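Local coordinates for TRAP solute Binding Protein (Uncultured marine bacterium, PDB 5I7I), which binds aromatic acids such as 3-hydroxybenzoate and probably delivers them to a TRAP transporter for uptake into the cell, at residues L107-A112 with R231-T236; S113-S118 with A270-D275; K157-L162 with A301-A306. All coordinates share one frame; numbering follows the deposited sequence.

Contact 1. Residues L107-A112 with R231-T236; sequences LPFMPA and RGLYTT
Phe109 and Leu233 join two loops of the two-lobed solute-binding fold. The first loop holds a type II beta turn, from Leu107 to Met110, with Phe109 at its third position. Phe109 N donates to Leu233 O at 2.9 Å. The bond is nearly straight, but the donor stands 47° above the carbonyl plane. A second backbone bond runs the other way, from Gly232 N to Pro111 O, also 2.9 Å. Between them Phe109 CA lies 3.1 Å from Gly232 O, a short CA-H...O contact. Both direct hydrogen bonds between the loops are thus backbone to backbone.

The side chain of Arg231 runs along the turn. Its CB sits against Phe109 O, and CG stays near the same oxygen. A bend at chi2 (-66°) turns the chain, and CD comes to rest by the carbonyl oxygens of Pro111 and Met110. NE donates to water 2, in the guanidinium plane, and that water in turn donates to Met110 O. Beyond it, NH2 lies 3.7 Å from Ala112 CB, and this methyl covers one face of the guanidinium group.

The Phe109 ring carries Leu233 O over one face and Arg231 O at its edge. Phe109 CZ lies 3.7 Å from Leu233 CD1, where the two side chains cross; Met303 and Lys304 of helix 297-320 also touch the ring. Pro111 packs with CG on the backbone of Tyr234 and with CB on the methyl of Thr235, whose hydroxyl is bonded to His144 O. Tyr234 leads on to the ligand, with its side chain about 5 Å from the bound 3-hydroxybenzoate. Water 1 closes the other end of the contact: it donates to Leu107 O at 2.8 Å and accepts from Thr235 N at 2.9 Å.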
ATOM      1  N   LEU A 107      -5.790  -9.728  -1.121  1.00  7.23           N
ATOM      2  CA  LEU A 107      -5.986 -11.112  -0.746  1.00  6.17           C
ATOM      3  C   LEU A 107      -4.678 -11.893  -0.815  1.00  7.17           C
ATOM      4  O   LEU A 107      -3.720 -11.478  -1.475  1.00  6.68           O
ATOM      5  CB  LEU A 107      -7.070 -11.741  -1.615  1.00  6.61           C
ATOM      6  CG  LEU A 107      -8.460 -11.136  -1.407  1.00  7.92           C
ATOM      7  CD1 LEU A 107      -9.451 -11.716  -2.400  1.00  8.40           C
ATOM      8  CD2 LEU A 107      -8.951 -11.394   0.019  1.00  7.27           C
ATOM      9  N   PRO A 108      -4.604 -13.014  -0.097  1.00  6.92           N
ATOM     10  CA  PRO A 108      -3.326 -13.714   0.046  1.00  6.95           C
ATOM     11  C   PRO A 108      -2.761 -14.114  -1.308  1.00  7.26           C
ATOM     12  O   PRO A 108      -3.461 -14.637  -2.176  1.00  7.83           O
ATOM     13  CB  PRO A 108      -3.696 -14.932   0.897  1.00  9.30           C
ATOM     14  CG  PRO A 108      -4.867 -14.433   1.752  1.00  8.65           C
ATOM     15  CD  PRO A 108      -5.640 -13.591   0.786  1.00  9.77           C
ATOM     16  N   PHE A 109      -1.477 -13.864  -1.484  1.00  6.40           N
ATOM     17  CA  PHE A 109      -0.743 -14.347  -2.647  1.00  7.29           C
ATOM     18  C   PHE A 109      -1.262 -13.785  -3.961  1.00  8.72           C
ATOM     19  O   PHE A 109      -1.016 -14.361  -5.024  1.00  8.47           O
ATOM     20  CB  PHE A 109      -0.630 -15.873  -2.631  1.00  7.61           C
ATOM     21  CG  PHE A 109       0.120 -16.364  -1.432  1.00  8.54           C
ATOM     22  CD1 PHE A 109       1.497 -16.284  -1.383  1.00  7.57           C
ATOM     23  CD2 PHE A 109      -0.548 -16.807  -0.310  1.00  8.05           C
ATOM     24  CE1 PHE A 109       2.181 -16.682  -0.272  1.00  9.10           C
ATOM     25  CE2 PHE A 109       0.146 -17.208   0.815  1.00 10.41           C
ATOM     26  CZ  PHE A 109       1.510 -17.139   0.834  1.00  8.67           C
ATOM     27  N   MET A 110      -1.918 -12.611  -3.917  1.00  7.28           N
ATOM     28  CA  MET A 110      -2.298 -11.899  -5.130  1.00  7.15           C
ATOM     29  C   MET A 110      -1.146 -11.215  -5.862  1.00  6.90           C
ATOM     30  O   MET A 110      -1.150 -11.205  -7.102  1.00  8.76           O
ATOM     31  CB  MET A 110      -3.364 -10.849  -4.837  1.00  8.05           C
ATOM     32  CG  MET A 110      -4.703 -11.458  -4.645  1.00  8.83           C
ATOM     33  SD  MET A 110      -5.421 -12.142  -6.164  1.00 11.54           S
ATOM     34  CE  MET A 110      -5.827 -10.643  -7.009  1.00 15.50           C
ATOM     35  N   PRO A 111      -0.184 -10.578  -5.185  1.00  6.27           N
ATOM     36  CA  PRO A 111       0.668  -9.616  -5.903  1.00  7.25           C
ATOM     37  C   PRO A 111       1.832 -10.251  -6.636  1.00  6.94           C
ATOM     38  O   PRO A 111       2.492 -11.169  -6.145  1.00  9.02           O
ATOM     39  CB  PRO A 111       1.180  -8.695  -4.789  1.00  8.16           C
ATOM     40  CG  PRO A 111       1.270  -9.619  -3.607  1.00  6.44           C
ATOM     41  CD  PRO A 111       0.067 -10.526  -3.731  1.00  8.44           C
ATOM     42  N   ALA A 112       2.076  -9.744  -7.834  1.00  7.00           N
ATOM     43  CA  ALA A 112       3.358  -9.935  -8.505  1.00  6.53           C
ATOM     44  C   ALA A 112       4.245  -8.745  -8.133  1.00  6.94           C
ATOM     45  O   ALA A 112       4.132  -8.218  -7.021  1.00  7.63           O
ATOM     46  CB  ALA A 112       3.145 -10.065 -10.011  1.00  7.85           C
ATOM     47  N   ARG A 231       4.443 -15.097  -6.710  1.00  7.22           N
ATOM     48  CA  ARG A 231       3.389 -14.340  -6.042  1.00  6.47           C
ATOM     49  C   ARG A 231       3.771 -14.133  -4.590  1.00  8.13           C
ATOM     50  O   ARG A 231       4.024 -15.098  -3.860  1.00  7.47           O
ATOM     51  CB  ARG A 231       2.034 -15.033  -6.159  1.00  7.16           C
ATOM     52  CG  ARG A 231       1.465 -15.038  -7.558  1.00  8.25           C
ATOM     53  CD  ARG A 231       1.127 -13.635  -8.036  1.00  8.54           C
ATOM     54  NE  ARG A 231       0.467 -13.601  -9.344  1.00  7.28           N
ATOM     55  CZ  ARG A 231       1.095 -13.650 -10.514  1.00  8.17           C
ATOM     56  NH1 ARG A 231       0.419 -13.619 -11.654  1.00  8.51           N
ATOM     57  NH2 ARG A 231       2.416 -13.698 -10.556  1.00  9.00           N
ATOM     58  N   GLY A 232       3.832 -12.873  -4.174  1.00  8.58           N
ATOM     59  CA  GLY A 232       4.244 -12.546  -2.832  1.00  6.78           C
ATOM     60  C   GLY A 232       3.104 -12.663  -1.844  1.00  6.27           C
ATOM     61  O   GLY A 232       1.960 -12.956  -2.185  1.00  7.15           O
ATOM     62  N   LEU A 233       3.439 -12.456  -0.572  1.00  7.12           N
ATOM     63  CA  LEU A 233       2.499 -12.739   0.507  1.00  6.95           C
ATOM     64  C   LEU A 233       1.232 -11.911   0.381  1.00  5.90           C
ATOM     65  O   LEU A 233       0.125 -12.450   0.460  1.00  7.20           O
ATOM     66  CB  LEU A 233       3.192 -12.460   1.839  1.00  8.98           C
ATOM     67  CG  LEU A 233       2.439 -12.856   3.093  1.00 13.78           C
ATOM     68  CD1 LEU A 233       2.308 -14.389   3.138  1.00 16.97           C
ATOM     69  CD2 LEU A 233       3.166 -12.314   4.329  1.00 14.06           C
ATOM     70  N   TYR A 234       1.375 -10.606   0.178  1.00  6.74           N
ATOM     71  CA  TYR A 234       0.252  -9.687   0.086  1.00  5.45           C
ATOM     72  C   TYR A 234       0.819  -8.351  -0.357  1.00  6.21           C
ATOM     73  O   TYR A 234       2.033  -8.108  -0.280  1.00  5.95           O
ATOM     74  CB  TYR A 234      -0.460  -9.495   1.445  1.00  6.14           C
ATOM     75  CG  TYR A 234       0.345  -8.556   2.324  1.00  6.21           C
ATOM     76  CD1 TYR A 234       1.454  -9.003   3.017  1.00  6.89           C
ATOM     77  CD2 TYR A 234       0.035  -7.194   2.397  1.00  6.44           C
ATOM     78  CE1 TYR A 234       2.235  -8.134   3.763  1.00  7.63           C
ATOM     79  CE2 TYR A 234       0.834  -6.310   3.146  1.00  6.07           C
ATOM     80  CZ  TYR A 234       1.925  -6.787   3.820  1.00  8.09           C
ATOM     81  OH  TYR A 234       2.765  -5.951   4.532  1.00  7.57           O
ATOM     82  N   THR A 235      -0.081  -7.479  -0.793  1.00  6.04           N
ATOM     83  CA  THR A 235       0.220  -6.061  -0.866  1.00  6.01           C
ATOM     84  C   THR A 235      -1.013  -5.314  -0.403  1.00  4.71           C
ATOM     85  O   THR A 235      -2.069  -5.911  -0.161  1.00  6.10           O
ATOM     86  CB  THR A 235       0.634  -5.628  -2.279  1.00  5.75           C
ATOM     87  OG1 THR A 235       1.137  -4.306  -2.215  1.00  6.63           O
ATOM     88  CG2 THR A 235      -0.540  -5.634  -3.238  1.00  7.32           C
ATOM     89  N   THR A 236      -0.880  -3.997  -0.271  1.00  5.68           N
ATOM     90  CA  THR A 236      -2.038  -3.180   0.081  1.00  7.10           C
ATOM     91  C   THR A 236      -2.073  -1.921  -0.790  1.00  6.84           C
ATOM     92  O   THR A 236      -1.022  -1.306  -1.037  1.00  7.53           O
ATOM     93  CB  THR A 236      -2.105  -2.861   1.591  1.00  7.68           C
ATOM     94  OG1 THR A 236      -3.422  -2.469   1.983  1.00  8.90           O
ATOM     95  CG2 THR A 236      -1.107  -1.772   1.989  1.00  7.82           C
TER
HETATM   96  O   HOH W   1      -2.334  -9.060  -1.718  1.00  7.10           O
HETATM   97  O   HOH W   2      -2.275 -12.947  -8.820  1.00  9.99           O

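Contact 2. Residues S113-S118 with A270-D275; sequences SAEATS and AGQLWD
The N-terminus of helix 114-126 meets a carboxylate from helix 264-287 here. Asp275 OD1 accepts from Ala114 N at 2.8 Å, on its syn side. Asp275 OD2 takes Glu115 N at 2.9 Å, met from above the carboxylate plane. The two oxygens serve the first two amides of the helix, and the negative group probably gains from the helix dipole. Ser113 is the N-cap. Its OG accepts from Ala116 N at 3.0 Å, because chi1 of 67° folds the hydroxyl back over the first turn. An asparagine in place of Asp275 would probably leave one of the two amide N-H groups without an acceptor and remove the charge at the helix end.

Glu115 extends across Gln272. Gln272 NE2 donates to Glu115 OE2 at 3.0 Å, reaching it from above the carboxylate plane, and the two flat groups are turned 72° apart. Gln272 CG lies against the carbon chain of Glu115. Water 3 donates to both Glu115 OE1 and Asp275 OD2, and so lies between two like charges.

The axes of the segments 114-118 and 270-275 come within 7.1 Å and run roughly antiparallel, at 151°. Gly271 permits this, since a CB there would run into Ala114 O, Glu115 CA and Ser118 CB. Ser118 OG lies over Gly271 CA, donates to Ala114 O, and is also bonded to Cys143 N of strand 136-143. Trp274, close to the bound 3-hydroxybenzoate, continues the packing onto Phe142 of that strand and Phe43 of helix 38-54.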
ATOM      1  N   SER A 113       5.101  -8.289  -9.039  1.00  7.69           N
ATOM      2  CA  SER A 113       5.863  -7.077  -8.768  1.00  8.02           C
ATOM      3  C   SER A 113       4.916  -5.903  -8.499  1.00  7.62           C
ATOM      4  O   SER A 113       3.754  -5.895  -8.921  1.00  6.88           O
ATOM      5  CB  SER A 113       6.735  -6.732  -9.969  1.00  9.39           C
ATOM      6  OG  SER A 113       5.922  -6.374 -11.066  1.00  9.44           O
ATOM      7  N   ALA A 114       5.429  -4.880  -7.818  1.00  7.35           N
ATOM      8  CA  ALA A 114       4.626  -3.666  -7.680  1.00  6.48           C
ATOM      9  C   ALA A 114       4.356  -3.033  -9.035  1.00  6.49           C
ATOM     10  O   ALA A 114       3.281  -2.468  -9.250  1.00  6.50           O
ATOM     11  CB  ALA A 114       5.296  -2.658  -6.750  1.00  7.26           C
ATOM     12  N   GLU A 115       5.290  -3.150  -9.973  1.00  7.29           N
ATOM     13  CA  GLU A 115       5.077  -2.598 -11.306  1.00  7.29           C
ATOM     14  C   GLU A 115       3.854  -3.225 -11.970  1.00  7.76           C
ATOM     15  O   GLU A 115       3.004  -2.516 -12.525  1.00  7.80           O
ATOM     16  CB  GLU A 115       6.321  -2.851 -12.148  1.00  9.13           C
ATOM     17  CG  GLU A 115       6.177  -2.494 -13.619  1.00 10.98           C
ATOM     18  CD  GLU A 115       7.459  -2.716 -14.423  1.00 12.24           C
ATOM     19  OE1 GLU A 115       8.462  -3.224 -13.880  1.00 15.30           O
ATOM     20  OE2 GLU A 115       7.461  -2.350 -15.626  1.00 16.38           O
ATOM     21  N   ALA A 116       3.762  -4.562 -11.936  1.00  7.38           N
ATOM     22  CA  ALA A 116       2.635  -5.228 -12.582  1.00  7.62           C
ATOM     23  C   ALA A 116       1.357  -5.001 -11.800  1.00  9.48           C
ATOM     24  O   ALA A 116       0.295  -4.727 -12.382  1.00  8.15           O
ATOM     25  CB  ALA A 116       2.917  -6.730 -12.698  1.00  9.44           C
ATOM     26  N   THR A 117       1.435  -5.121 -10.477  1.00  7.23           N
ATOM     27  CA  THR A 117       0.235  -5.076  -9.659  1.00  8.11           C
ATOM     28  C   THR A 117      -0.329  -3.664  -9.603  1.00  7.99           C
ATOM     29  O   THR A 117      -1.545  -3.485  -9.510  1.00  7.37           O
ATOM     30  CB  THR A 117       0.537  -5.651  -8.267  1.00  7.03           C
ATOM     31  OG1 THR A 117       1.200  -6.922  -8.395  1.00  7.84           O
ATOM     32  CG2 THR A 117      -0.753  -5.898  -7.510  1.00  6.97           C
ATOM     33  N   SER A 118       0.535  -2.653  -9.667  1.00  7.51           N
ATOM     34  CA  SER A 118       0.071  -1.270  -9.656  1.00  5.67           C
ATOM     35  C   SER A 118      -0.672  -0.913 -10.939  1.00  6.35           C
ATOM     36  O   SER A 118      -1.690  -0.215 -10.886  1.00  6.13           O
ATOM     37  CB  SER A 118       1.250  -0.325  -9.468  1.00  6.28           C
ATOM     38  OG  SER A 118       1.791  -0.437  -8.177  1.00  6.16           O
ATOM     39  N   ALA A 270       5.039   4.498 -10.510  1.00  6.24           N
ATOM     40  CA  ALA A 270       4.986   4.291  -9.068  1.00  6.00           C
ATOM     41  C   ALA A 270       5.330   2.856  -8.707  1.00  6.33           C
ATOM     42  O   ALA A 270       6.097   2.615  -7.771  1.00  6.63           O
ATOM     43  CB  ALA A 270       3.600   4.642  -8.539  1.00  6.81           C
ATOM     44  N   GLY A 271       4.757   1.882  -9.425  1.00  6.10           N
ATOM     45  CA  GLY A 271       5.065   0.499  -9.120  1.00  6.11           C
ATOM     46  C   GLY A 271       6.527   0.190  -9.344  1.00  6.18           C
ATOM     47  O   GLY A 271       7.151  -0.509  -8.545  1.00  7.01           O
ATOM     48  N   GLN A 272       7.089   0.700 -10.437  1.00  6.41           N
ATOM     49  CA  GLN A 272       8.515   0.519 -10.689  1.00  6.60           C
ATOM     50  C   GLN A 272       9.342   1.115  -9.561  1.00  6.85           C
ATOM     51  O   GLN A 272      10.301   0.506  -9.079  1.00  6.45           O
ATOM     52  CB  GLN A 272       8.885   1.160 -12.029  1.00  6.97           C
ATOM     53  CG  GLN A 272       8.275   0.416 -13.215  1.00 10.33           C
ATOM     54  CD  GLN A 272       8.430   1.162 -14.521  1.00 12.88           C
ATOM     55  OE1 GLN A 272       8.492   2.390 -14.543  1.00 12.86           O
ATOM     56  NE2 GLN A 272       8.504   0.426 -15.613  1.00 14.40           N
ATOM     57  N   LEU A 273       8.977   2.312  -9.126  1.00  6.27           N
ATOM     58  CA  LEU A 273       9.689   2.928  -8.013  1.00  6.75           C
ATOM     59  C   LEU A 273       9.596   2.073  -6.765  1.00  6.67           C
ATOM     60  O   LEU A 273      10.592   1.893  -6.062  1.00  6.01           O
ATOM     61  CB  LEU A 273       9.125   4.309  -7.730  1.00  6.58           C
ATOM     62  CG  LEU A 273       9.545   5.411  -8.692  1.00  7.46           C
ATOM     63  CD1 LEU A 273       8.622   6.590  -8.555  1.00  8.30           C
ATOM     64  CD2 LEU A 273      10.983   5.818  -8.438  1.00  8.74           C
ATOM     65  N   TRP A 274       8.393   1.573  -6.450  1.00  6.18           N
ATOM     66  CA  TRP A 274       8.231   0.818  -5.210  1.00  6.08           C
ATOM     67  C   TRP A 274       8.982  -0.510  -5.254  1.00  6.15           C
ATOM     68  O   TRP A 274       9.501  -0.954  -4.224  1.00  7.14           O
ATOM     69  CB  TRP A 274       6.754   0.651  -4.833  1.00  5.53           C
ATOM     70  CG  TRP A 274       6.396   1.572  -3.702  1.00  6.01           C
ATOM     71  CD1 TRP A 274       6.384   1.256  -2.385  1.00  6.23           C
ATOM     72  CD2 TRP A 274       6.072   2.965  -3.792  1.00  5.53           C
ATOM     73  NE1 TRP A 274       6.059   2.360  -1.639  1.00  5.52           N
ATOM     74  CE2 TRP A 274       5.855   3.421  -2.478  1.00  5.55           C
ATOM     75  CE3 TRP A 274       5.942   3.870  -4.852  1.00  6.04           C
ATOM     76  CZ2 TRP A 274       5.502   4.745  -2.196  1.00  6.85           C
ATOM     77  CZ3 TRP A 274       5.577   5.180  -4.569  1.00  5.68           C
ATOM     78  CH2 TRP A 274       5.368   5.603  -3.256  1.00  5.88           C
ATOM     79  N   ASP A 275       9.093  -1.145  -6.423  1.00  6.54           N
ATOM     80  CA  ASP A 275       9.960  -2.310  -6.527  1.00  6.57           C
ATOM     81  C   ASP A 275      11.397  -1.917  -6.212  1.00  7.11           C
ATOM     82  O   ASP A 275      12.103  -2.607  -5.470  1.00  7.87           O
ATOM     83  CB  ASP A 275       9.859  -2.907  -7.932  1.00  6.67           C
ATOM     84  CG  ASP A 275       8.561  -3.672  -8.173  1.00  6.74           C
ATOM     85  OD1 ASP A 275       8.083  -4.330  -7.227  1.00  7.61           O
ATOM     86  OD2 ASP A 275       8.048  -3.618  -9.305  1.00  7.33           O
TER
HETATM   87  O   HOH W   3       9.644  -3.295 -11.461  1.00 11.54           O

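Contact 3. Residues K157-L162 with A301-A306; sequences KSAADL and AEMKAA
Met303 and Ala159 meet where helix 297-320 of the solute-binding fold passes the loop between strands 148-151 and 166-169. The contact is small, its centre about 23 Å from the centre of the chain, and none of its residues is among those that line the ligand pocket.

The apolar part rests on one methyl. Met303 has its CG beside the backbone N (chi1 -70°), and the chain then runs extended, which carries CE out to the loop. CE lies 3.7 Å from Ala159 N and 4.4 Å from Ala159 CB. Leu162 CD1 comes in at a longer distance, and Leu181 covers Met303 from outside the two segments.

The polar part goes through water. Glu302 OE2 is held by two waters, 4 and 5, both of which donate to it. Water 5 accepts from Ala159 N, and water 4 from Ala160 N. The carboxylate thus faces the amides of the turn without touching them directly.

Within the loop, Asp161 OD2 gathers the start of the segment. It accepts from Lys157 N with its anti lone pair and forms a salt bridge with Lys157 NZ, which comes to its syn side at 3.0 Å.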
ATOM      1  N   LYS A 157       9.530 -19.912   9.899  1.00  9.68           N
ATOM      2  CA  LYS A 157       9.730 -20.951   8.893  1.00  9.17           C
ATOM      3  C   LYS A 157       8.430 -21.527   8.371  1.00 10.28           C
ATOM      4  O   LYS A 157       8.433 -22.164   7.313  1.00 11.93           O
ATOM      5  CB  LYS A 157      10.480 -22.141   9.498  1.00 14.83           C
ATOM      6  CG  LYS A 157      11.805 -21.816  10.126  1.00 14.47           C
ATOM      7  CD  LYS A 157      12.406 -23.083  10.721  1.00 17.05           C
ATOM      8  CE  LYS A 157      12.361 -23.098  12.249  1.00 24.58           C
ATOM      9  NZ  LYS A 157      10.992 -23.126  12.827  1.00 22.25           N
ATOM     10  N   SER A 158       7.342 -21.351   9.103  1.00  9.65           N
ATOM     11  CA  SER A 158       6.062 -21.952   8.756  1.00 10.69           C
ATOM     12  C   SER A 158       4.992 -21.198   9.531  1.00 11.82           C
ATOM     13  O   SER A 158       5.283 -20.442  10.461  1.00 12.65           O
ATOM     14  CB  SER A 158       5.999 -23.448   9.103  1.00 12.72           C
ATOM     15  OG  SER A 158       5.877 -23.625  10.503  1.00 18.90           O
ATOM     16  N   ALA A 159       3.742 -21.431   9.143  1.00  9.56           N
ATOM     17  CA  ALA A 159       2.602 -20.831   9.835  1.00 12.38           C
ATOM     18  C   ALA A 159       2.630 -21.105  11.335  1.00 11.61           C
ATOM     19  O   ALA A 159       2.297 -20.228  12.144  1.00 13.20           O
ATOM     20  CB  ALA A 159       1.300 -21.357   9.236  1.00 17.21           C
ATOM     21  N   ALA A 160       3.015 -22.320  11.734  1.00 10.25           N
ATOM     22  CA  ALA A 160       2.978 -22.663  13.150  1.00 11.38           C
ATOM     23  C   ALA A 160       3.880 -21.747  13.971  1.00  9.20           C
ATOM     24  O   ALA A 160       3.621 -21.527  15.162  1.00 10.08           O
ATOM     25  CB  ALA A 160       3.409 -24.112  13.343  1.00 15.40           C
ATOM     26  N   ASP A 161       4.957 -21.228  13.371  1.00  9.78           N
ATOM     27  CA  ASP A 161       5.846 -20.329  14.107  1.00  8.89           C
ATOM     28  C   ASP A 161       5.170 -19.022  14.465  1.00  9.99           C
ATOM     29  O   ASP A 161       5.652 -18.312  15.351  1.00 11.20           O
ATOM     30  CB  ASP A 161       7.114 -20.047  13.314  1.00  9.40           C
ATOM     31  CG  ASP A 161       7.997 -21.253  13.192  1.00 11.47           C
ATOM     32  OD1 ASP A 161       7.999 -22.107  14.107  1.00 14.56           O
ATOM     33  OD2 ASP A 161       8.726 -21.342  12.186  1.00 11.51           O
ATOM     34  N   LEU A 162       4.069 -18.691  13.803  1.00  9.42           N
ATOM     35  CA  LEU A 162       3.308 -17.500  14.139  1.00  8.80           C
ATOM     36  C   LEU A 162       2.313 -17.708  15.265  1.00  9.97           C
ATOM     37  O   LEU A 162       1.768 -16.717  15.761  1.00 11.01           O
ATOM     38  CB  LEU A 162       2.542 -17.013  12.909  1.00  9.55           C
ATOM     39  CG  LEU A 162       3.417 -16.491  11.773  1.00  9.34           C
ATOM     40  CD1 LEU A 162       2.566 -16.309  10.546  1.00 12.19           C
ATOM     41  CD2 LEU A 162       4.090 -15.187  12.166  1.00 10.27           C
ATOM     42  N   ALA A 301       3.368 -23.961   0.648  1.00  9.67           N
ATOM     43  CA  ALA A 301       2.087 -24.522   0.224  1.00  9.67           C
ATOM     44  C   ALA A 301       1.040 -24.429   1.328  1.00  8.78           C
ATOM     45  O   ALA A 301      -0.143 -24.175   1.065  1.00 10.77           O
ATOM     46  CB  ALA A 301       2.270 -25.975  -0.235  1.00  9.24           C
ATOM     47  N   GLU A 302       1.459 -24.635   2.572  1.00 10.42           N
ATOM     48  CA  GLU A 302       0.543 -24.534   3.699  1.00  8.75           C
ATOM     49  C   GLU A 302      -0.018 -23.120   3.834  1.00  8.40           C
ATOM     50  O   GLU A 302      -1.219 -22.937   4.092  1.00 10.19           O
ATOM     51  CB  GLU A 302       1.298 -24.960   4.952  1.00 10.36           C
ATOM     52  CG  GLU A 302       0.507 -24.886   6.200  1.00 13.22           C
ATOM     53  CD  GLU A 302       1.241 -25.559   7.345  1.00 19.21           C
ATOM     54  OE1 GLU A 302       0.656 -26.475   7.961  1.00 27.95           O
ATOM     55  OE2 GLU A 302       2.420 -25.200   7.593  1.00 17.07           O
ATOM     56  N   MET A 303       0.837 -22.106   3.670  1.00  9.72           N
ATOM     57  CA  MET A 303       0.348 -20.729   3.713  1.00  9.95           C
ATOM     58  C   MET A 303      -0.595 -20.438   2.555  1.00 10.20           C
ATOM     59  O   MET A 303      -1.621 -19.778   2.749  1.00 10.31           O
ATOM     60  CB  MET A 303       1.493 -19.736   3.719  1.00  9.33           C
ATOM     61  CG  MET A 303       2.261 -19.760   5.003  1.00 13.21           C
ATOM     62  SD  MET A 303       3.157 -18.224   5.259  1.00 11.33           S
ATOM     63  CE  MET A 303       3.807 -18.538   6.895  1.00 14.09           C
ATOM     64  N   LYS A 304      -0.287 -20.923   1.353  1.00  7.61           N
ATOM     65  CA  LYS A 304      -1.174 -20.652   0.226  1.00  7.65           C
ATOM     66  C   LYS A 304      -2.516 -21.351   0.402  1.00  8.22           C
ATOM     67  O   LYS A 304      -3.561 -20.791   0.057  1.00  9.58           O
ATOM     68  CB  LYS A 304      -0.517 -21.027  -1.103  1.00  8.96           C
ATOM     69  CG  LYS A 304       0.730 -20.192  -1.395  1.00  8.73           C
ATOM     70  CD  LYS A 304       1.093 -20.236  -2.867  1.00  8.46           C
ATOM     71  CE  LYS A 304       2.325 -19.401  -3.142  1.00  7.57           C
ATOM     72  NZ  LYS A 304       2.755 -19.362  -4.549  1.00  9.24           N
ATOM     73  N   ALA A 305      -2.513 -22.564   0.948  1.00  9.29           N
ATOM     74  CA  ALA A 305      -3.775 -23.254   1.191  1.00  9.82           C
ATOM     75  C   ALA A 305      -4.622 -22.499   2.203  1.00  8.90           C
ATOM     76  O   ALA A 305      -5.832 -22.337   2.012  1.00 10.49           O
ATOM     77  CB  ALA A 305      -3.507 -24.672   1.683  1.00 10.19           C
ATOM     78  N   ALA A 306      -3.984 -21.997   3.272  1.00  9.93           N
ATOM     79  CA  ALA A 306      -4.705 -21.187   4.248  1.00 11.55           C
ATOM     80  C   ALA A 306      -5.270 -19.937   3.590  1.00 10.59           C
ATOM     81  O   ALA A 306      -6.388 -19.509   3.900  1.00 12.51           O
ATOM     82  CB  ALA A 306      -3.780 -20.816   5.401  1.00 13.40           C
TER
HETATM   83  O   HOH W   4       2.949 -24.842  10.102  1.00 14.93           O
HETATM   84  O   HOH W   5       3.522 -22.855   6.728  1.00 14.47           O

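How the contacts relate
Contacts 1 and 2 are neighbours, with centres 12 Å apart; 107-112 leads straight into 113-118. Thr117 of the helix packs against Ala112, Pro111 and Thr235 of contact 1. Contact 3 lies 15 Å from contact 1 and 26 Å from contact 2, nearer the rim of the protein. Helix 297-320 links contacts 1 and 3, since it carries 301-306 and also packs on the turn of 107-112. Along the chain the order is 107-112, 113-118, 157-162, 231-236, 270-275, 301-306, so all three pairs interleave. Each later segment thus packs on one about 120 to 150 residues earlier, tying distant parts together. Contacts 1 and 2 also flank the pocket, through Tyr234 and Trp274; contact 3 is peripheral packing.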